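Side-chain contacts in aromatic amino acid exporter YddG (Starkeya novella, PDB 5I20), which exports a broad range of amino acids, including threonine, methionine, lysine and glutamate, across the cell inner membrane: residues A[94-99]-A[130-135]; A[247-252]-A[268-273]; A[254-257]-A[262-265]. One frame throughout, in Å; residues are numbered along the deposited sequence.

Contact 1: A[94-99]-A[130-135]; sequences AGLVAY and AGTVVL
The hydroxyl oxygen OG1 of T132 is hydrogen-bonded to the carbonyl oxygen of G128, one turn back in its own helix, while the methyl CG2 of T132 faces the other segment and lies 4.3 Å from CB of Y99. T132 thus keeps its polar branch on its own backbone and offers only carbon across the contact. The closest approach belongs to L96, which sends CD1 to CG2 of V133 at 3.9 Å; the same CD1 also skirts T132. CG of L96 is anti to the backbone N (chi1 178°), which puts CD1 beside V133. V133, which lies on the surface, meets it with the methyl beside its backbone N. Y99 is the first residue to leave the helical conformation; its N keeps two weak bonds, to G95 O and L96 O. G95 O also lies at the edge of the Y99 ring, in its plane, and Y99 O is hydrogen-bonded to the hydroxyl of Y245. This light apolar helix-helix contact lies in the first of the two EamA regions of the basket-shaped transporter, where transmembrane segment 91-111 breaks between helices 91-98 and 101-108.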
loop_
_atom_site.group_PDB
_atom_site.type_symbol
_atom_site.label_atom_id
_atom_site.label_comp_id
_atom_site.label_asym_id
_atom_site.label_seq_id
_atom_site.Cartn_x
_atom_site.Cartn_y
_atom_site.Cartn_z
ATOM N N ALA A 94 -0.025 -8.297 12.755
ATOM C CA ALA A 94 0.931 -7.987 11.697
ATOM C C ALA A 94 0.407 -6.867 10.807
ATOM O O ALA A 94 1.151 -5.962 10.428
ATOM C CB ALA A 94 1.234 -9.225 10.867
ATOM N N GLY A 95 -0.882 -6.933 10.481
ATOM C CA GLY A 95 -1.513 -5.926 9.649
ATOM C C GLY A 95 -1.581 -4.570 10.324
ATOM O O GLY A 95 -1.406 -3.537 9.673
ATOM N N LEU A 96 -1.831 -4.571 11.630
ATOM C CA LEU A 96 -1.896 -3.330 12.393
ATOM C C LEU A 96 -0.526 -2.660 12.483
ATOM O O LEU A 96 -0.417 -1.446 12.319
ATOM C CB LEU A 96 -2.445 -3.580 13.801
ATOM C CG LEU A 96 -2.503 -2.324 14.677
ATOM C CD1 LEU A 96 -3.405 -1.270 14.043
ATOM C CD2 LEU A 96 -2.956 -2.633 16.097
ATOM N N VAL A 97 0.517 -3.444 12.749
ATOM C CA VAL A 97 1.861 -2.884 12.850
ATOM C C VAL A 97 2.297 -2.318 11.498
ATOM O O VAL A 97 2.796 -1.194 11.425
ATOM C CB VAL A 97 2.886 -3.930 13.344
ATOM C CG1 VAL A 97 4.306 -3.391 13.227
ATOM C CG2 VAL A 97 2.592 -4.316 14.785
ATOM N N ALA A 98 2.085 -3.083 10.430
ATOM C CA ALA A 98 2.400 -2.609 9.083
ATOM C C ALA A 98 1.648 -1.325 8.735
ATOM O O ALA A 98 2.173 -0.467 8.023
ATOM C CB ALA A 98 2.096 -3.690 8.051
ATOM N N TYR A 99 0.427 -1.182 9.244
ATOM C CA TYR A 99 -0.380 -0.012 8.900
ATOM C C TYR A 99 -0.026 1.214 9.737
ATOM O O TYR A 99 -0.821 2.145 9.878
ATOM C CB TYR A 99 -1.874 -0.328 9.011
ATOM C CG TYR A 99 -2.540 -0.314 7.655
ATOM C CD1 TYR A 99 -2.805 0.886 7.008
ATOM C CD2 TYR A 99 -2.870 -1.495 7.005
ATOM C CE1 TYR A 99 -3.396 0.912 5.761
ATOM C CE2 TYR A 99 -3.465 -1.480 5.754
ATOM C CZ TYR A 99 -3.725 -0.273 5.138
ATOM O OH TYR A 99 -4.315 -0.245 3.896
ATOM N N ALA A 130 -6.184 5.825 14.540
ATOM C CA ALA A 130 -7.146 5.506 15.591
ATOM C C ALA A 130 -8.312 4.677 15.045
ATOM O O ALA A 130 -8.766 3.727 15.688
ATOM C CB ALA A 130 -7.662 6.780 16.237
ATOM N N GLY A 131 -8.789 5.042 13.860
ATOM C CA GLY A 131 -9.885 4.329 13.229
ATOM C C GLY A 131 -9.470 2.929 12.822
ATOM O O GLY A 131 -10.249 1.984 12.927
ATOM N N THR A 132 -8.230 2.802 12.364
ATOM C CA THR A 132 -7.685 1.521 11.945
ATOM C C THR A 132 -7.550 0.575 13.137
ATOM O O THR A 132 -7.840 -0.616 13.024
ATOM C CB THR A 132 -6.317 1.703 11.254
ATOM O OG1 THR A 132 -6.461 2.608 10.155
ATOM C CG2 THR A 132 -5.785 0.380 10.735
ATOM N N VAL A 133 -7.122 1.114 14.277
ATOM C CA VAL A 133 -7.001 0.337 15.508
ATOM C C VAL A 133 -8.353 -0.217 15.961
ATOM O O VAL A 133 -8.469 -1.393 16.318
ATOM C CB VAL A 133 -6.390 1.182 16.652
ATOM C CG1 VAL A 133 -6.523 0.467 17.992
ATOM C CG2 VAL A 133 -4.934 1.502 16.357
ATOM N N VAL A 134 -9.373 0.636 15.951
ATOM C CA VAL A 134 -10.724 0.214 16.318
ATOM C C VAL A 134 -11.230 -0.866 15.367
ATOM O O VAL A 134 -11.831 -1.849 15.790
ATOM C CB VAL A 134 -11.715 1.396 16.302
ATOM C CG1 VAL A 134 -13.140 0.909 16.530
ATOM C CG2 VAL A 134 -11.339 2.412 17.353
ATOM N N LEU A 135 -10.963 -0.675 14.081
ATOM C CA LEU A 135 -11.475 -1.561 13.048
ATOM C C LEU A 135 -10.838 -2.947 13.116
ATOM O O LEU A 135 -11.536 -3.952 13.245
ATOM C CB LEU A 135 -11.250 -0.938 11.668
ATOM C CG LEU A 135 -12.009 -1.534 10.484
ATOM C CD1 LEU A 135 -13.496 -1.613 10.780
ATOM C CD2 LEU A 135 -11.755 -0.691 9.246
#

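Contact 2: A[247-252]-A[268-273]; sequences APVLST and AIACAL. With OLC ((2R)-2,3-dihydroxypropyl (9Z)-octadec-9-enoate), chain I.
Helix segments 247-252 and 268-273 run in opposite directions and come closest at V249 and C271, whose CA atoms are 6.4 Å apart. V249 divides its two methyls between two consecutive residues. CG1, anti to the backbone N (chi1 174°), reaches SG of C271 at 3.6 Å, and CG2 lies against CB of A270 at 3.9 Å, with A270 O equally near. The small side chain of A270 lets the valine branch lie close to the opposing backbone. C271 SG in turn meets C7 of the monoolein acyl chain at 3.6 Å, so that the sulfur lies between the buried V249 and the lipid tail; the tail continues along the same helix to CB of A268, which C3 approaches to 3.7 Å. Within segment 247-252, P248 O takes two bonds, from T252 N and from T252 OG1 (3.0 Å), reaching it from opposite faces of the carbonyl plane. The hydroxyl bond, with a C=O···O angle of 156° and tilted 22° from that plane, gives OG1 a partner within its own helix. Around the pair, helix 119-136 touches both segments, with T132 and L135 against P248 and A130 against L273, and helix 3-17 covers A247 and L250 through I14 and L15.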
loop_
_atom_site.group_PDB
_atom_site.type_symbol
_atom_site.label_atom_id
_atom_site.label_comp_id
_atom_site.label_asym_id
_atom_site.label_seq_id
_atom_site.Cartn_x
_atom_site.Cartn_y
_atom_site.Cartn_z
ATOM N N ALA A 247 -8.114 3.266 3.314
ATOM C CA ALA A 247 -8.069 1.919 2.746
ATOM C C ALA A 247 -8.654 0.838 3.669
ATOM O O ALA A 247 -9.443 0.019 3.205
ATOM C CB ALA A 247 -6.638 1.556 2.344
ATOM N N PRO A 248 -8.283 0.824 4.969
ATOM C CA PRO A 248 -8.918 -0.188 5.828
ATOM C C PRO A 248 -10.429 -0.015 5.958
ATOM O O PRO A 248 -11.155 -1.007 5.992
ATOM C CB PRO A 248 -8.238 0.026 7.184
ATOM C CG PRO A 248 -6.922 0.637 6.847
ATOM C CD PRO A 248 -7.206 1.535 5.683
ATOM N N VAL A 249 -10.893 1.229 6.026
ATOM C CA VAL A 249 -12.321 1.505 6.146
ATOM C C VAL A 249 -13.069 1.137 4.871
ATOM O O VAL A 249 -14.104 0.472 4.915
ATOM C CB VAL A 249 -12.583 2.990 6.472
ATOM C CG1 VAL A 249 -14.076 3.281 6.451
ATOM C CG2 VAL A 249 -11.986 3.347 7.820
ATOM N N LEU A 250 -12.545 1.578 3.733
ATOM C CA LEU A 250 -13.155 1.268 2.450
ATOM C C LEU A 250 -13.129 -0.236 2.200
ATOM O O LEU A 250 -14.064 -0.792 1.627
ATOM C CB LEU A 250 -12.445 2.018 1.321
ATOM C CG LEU A 250 -12.712 3.525 1.256
ATOM C CD1 LEU A 250 -11.815 4.194 0.231
ATOM C CD2 LEU A 250 -14.178 3.799 0.940
ATOM N N SER A 251 -12.058 -0.890 2.644
ATOM C CA SER A 251 -11.925 -2.337 2.497
ATOM C C SER A 251 -13.055 -3.065 3.217
ATOM O O SER A 251 -13.686 -3.961 2.657
ATOM C CB SER A 251 -10.569 -2.808 3.029
ATOM O OG SER A 251 -10.387 -4.199 2.833
ATOM N N THR A 252 -13.313 -2.662 4.456
ATOM C CA THR A 252 -14.380 -3.259 5.249
ATOM C C THR A 252 -15.753 -2.949 4.656
ATOM O O THR A 252 -16.634 -3.810 4.637
ATOM C CB THR A 252 -14.332 -2.770 6.706
ATOM O OG1 THR A 252 -13.032 -3.023 7.251
ATOM C CG2 THR A 252 -15.379 -3.483 7.545
ATOM N N ALA A 268 -18.490 2.079 12.079
ATOM C CA ALA A 268 -19.057 3.423 12.115
ATOM C C ALA A 268 -18.072 4.422 12.724
ATOM O O ALA A 268 -17.882 5.515 12.192
ATOM C CB ALA A 268 -20.370 3.430 12.890
ATOM N N ILE A 269 -17.447 4.036 13.834
ATOM C CA ILE A 269 -16.469 4.885 14.509
ATOM C C ILE A 269 -15.244 5.132 13.627
ATOM O O ILE A 269 -14.750 6.259 13.548
ATOM C CB ILE A 269 -16.020 4.266 15.853
ATOM C CG1 ILE A 269 -17.195 4.201 16.832
ATOM C CG2 ILE A 269 -14.885 5.065 16.467
ATOM C CD1 ILE A 269 -17.691 5.556 17.283
ATOM N N ALA A 270 -14.766 4.087 12.958
ATOM C CA ALA A 270 -13.621 4.218 12.056
ATOM C C ALA A 270 -13.948 5.162 10.902
ATOM O O ALA A 270 -13.124 5.992 10.519
ATOM C CB ALA A 270 -13.196 2.859 11.528
ATOM N N CYS A 271 -15.158 5.029 10.361
ATOM C CA CYS A 271 -15.656 5.926 9.320
ATOM C C CYS A 271 -15.615 7.387 9.754
ATOM O O CYS A 271 -15.110 8.238 9.029
ATOM C CB CYS A 271 -17.089 5.553 8.926
ATOM S SG CYS A 271 -17.229 4.102 7.865
ATOM N N ALA A 272 -16.156 7.672 10.934
ATOM C CA ALA A 272 -16.170 9.034 11.453
ATOM C C ALA A 272 -14.752 9.579 11.614
ATOM O O ALA A 272 -14.472 10.724 11.261
ATOM C CB ALA A 272 -16.911 9.089 12.779
ATOM N N LEU A 273 -13.858 8.746 12.135
ATOM C CA LEU A 273 -12.491 9.166 12.420
ATOM C C LEU A 273 -11.697 9.489 11.155
ATOM O O LEU A 273 -10.896 10.423 11.144
ATOM C CB LEU A 273 -11.768 8.088 13.232
ATOM C CG LEU A 273 -12.127 8.063 14.722
ATOM C CD1 LEU A 273 -11.567 6.828 15.405
ATOM C CD2 LEU A 273 -11.624 9.325 15.411
HETATM C C9 OLC I . -21.057 4.853 5.502
HETATM C C8 OLC I . -21.609 4.912 6.886
HETATM C C7 OLC I . -20.809 4.025 7.779
HETATM C C6 OLC I . -21.526 2.734 7.988
HETATM C C5 OLC I . -21.786 2.536 9.443
HETATM C C4 OLC I . -22.431 1.209 9.664
HETATM C C3 OLC I . -22.391 0.862 11.114
HETATM C C2 OLC I . -23.757 0.963 11.703
#

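Contact 3: A[254-257]-A[262-265]; sequences LLVV and APSG
Near the end of helix 246-258, segment 254-257 is passed by the non-helical residues 262-264, and the two backbones are nearest at V256 and A262, with CA atoms 5.3 Å apart. The returning chain is extended from A262 to S264 before it enters helix 265-282 at G265. A backbone hydrogen bond between L255 and A261 ties the turn together just ahead of this passage. V256 is the residue of the helix that carries the contact, its CA–CB bond aimed at the loop. Its methyl CG1, anti to the backbone N (chi1 173°), meets the pyrrolidine ring of P263 at the CG–CD side, 4.0 Å from CG. The second methyl, CG2, rests instead against the peptide group that joins A262 to P263, 3.8 Å from A262 O. One branch of the valine thus serves the ring and the other the peptide, whereas the CB of A262 points away from the helix. An alanine in place of V256 is likely to open a gap beside the P263 ring and the A262 carbonyl, where the two methyls now pack, and so hold the loop less closely. Beyond P263, S264 occupies the N-cap position: its OG is hydrogen-bonded to the backbone N of L267, covering an amide of the first turn, and a bound monoolein touches the same serine. Together these features mark the periplasmic turn of a transmembrane helical hairpin, with the valine–proline contact near the end of one helix and the serine cap at the start of the next.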
loop_
_atom_site.group_PDB
_atom_site.type_symbol
_atom_site.label_atom_id
_atom_site.label_comp_id
_atom_site.label_asym_id
_atom_site.label_seq_id
_atom_site.Cartn_x
_atom_site.Cartn_y
_atom_site.Cartn_z
ATOM N N LEU A 254 -16.404 -2.596 1.579
ATOM C CA LEU A 254 -16.557 -3.443 0.399
ATOM C C LEU A 254 -17.042 -4.831 0.785
ATOM O O LEU A 254 -17.943 -5.378 0.153
ATOM C CB LEU A 254 -15.242 -3.546 -0.374
ATOM C CG LEU A 254 -14.917 -2.398 -1.329
ATOM C CD1 LEU A 254 -13.561 -2.619 -1.985
ATOM C CD2 LEU A 254 -16.008 -2.259 -2.382
ATOM N N LEU A 255 -16.436 -5.391 1.827
ATOM C CA LEU A 255 -16.814 -6.706 2.328
ATOM C C LEU A 255 -18.250 -6.722 2.847
ATOM O O LEU A 255 -18.972 -7.702 2.656
ATOM C CB LEU A 255 -15.854 -7.152 3.432
ATOM C CG LEU A 255 -14.387 -7.307 3.029
ATOM C CD1 LEU A 255 -13.554 -7.752 4.216
ATOM C CD2 LEU A 255 -14.252 -8.289 1.875
ATOM N N VAL A 256 -18.662 -5.635 3.498
ATOM C CA VAL A 256 -20.030 -5.527 4.000
ATOM C C VAL A 256 -21.021 -5.496 2.841
ATOM O O VAL A 256 -22.048 -6.179 2.868
ATOM C CB VAL A 256 -20.225 -4.271 4.880
ATOM C CG1 VAL A 256 -21.691 -4.098 5.248
ATOM C CG2 VAL A 256 -19.372 -4.359 6.135
ATOM N N VAL A 257 -20.700 -4.713 1.817
ATOM C CA VAL A 257 -21.533 -4.635 0.621
ATOM C C VAL A 257 -21.482 -5.952 -0.154
ATOM O O VAL A 257 -22.488 -6.391 -0.711
ATOM C CB VAL A 257 -21.098 -3.464 -0.294
ATOM C CG1 VAL A 257 -21.814 -3.527 -1.637
ATOM C CG2 VAL A 257 -21.367 -2.132 0.389
ATOM N N ALA A 262 -20.221 -7.886 8.226
ATOM C CA ALA A 262 -21.430 -7.284 8.767
ATOM C C ALA A 262 -21.160 -5.863 9.243
ATOM O O ALA A 262 -20.042 -5.539 9.641
ATOM C CB ALA A 262 -21.979 -8.135 9.909
ATOM N N PRO A 263 -22.188 -5.005 9.195
ATOM C CA PRO A 263 -22.075 -3.653 9.753
ATOM C C PRO A 263 -21.791 -3.705 11.252
ATOM O O PRO A 263 -22.374 -4.542 11.943
ATOM C CB PRO A 263 -23.453 -3.036 9.484
ATOM C CG PRO A 263 -24.063 -3.877 8.409
ATOM C CD PRO A 263 -23.511 -5.254 8.593
ATOM N N SER A 264 -20.916 -2.833 11.747
ATOM C CA SER A 264 -20.618 -2.800 13.178
ATOM C C SER A 264 -20.380 -1.382 13.685
ATOM O O SER A 264 -20.127 -0.464 12.902
ATOM C CB SER A 264 -19.400 -3.673 13.489
ATOM O OG SER A 264 -18.218 -3.118 12.942
ATOM N N GLY A 265 -20.461 -1.213 15.001
ATOM C CA GLY A 265 -20.163 0.063 15.624
ATOM C C GLY A 265 -18.730 0.484 15.360
ATOM O O GLY A 265 -18.449 1.661 15.124
#

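Overall arrangement
Contacts 2 and 3 follow one antiparallel helix pair from membrane to periplasm: both use helix 246-258, their centres are about 10 Å apart, and contact 3 lies inside the loop that contact 2 closes. The centres of contacts 1 and 2 are about 11 Å apart. Y99 OH lies 3.3 Å from A247 CB. L135 CD2 is 3.3 Å from T252 OG1 and G131 O is 3.4 Å from A270 CB, so helix 119-136 packs against both helices of contact 2. Contacts 1 and 3 do not touch. Bound monoolein molecules touch Y99, C271 and S264. The protein's central cavity binds substrate; contacts 1, 2 and 3 are centred about 13, 16 and 21 Å from the chain's centre.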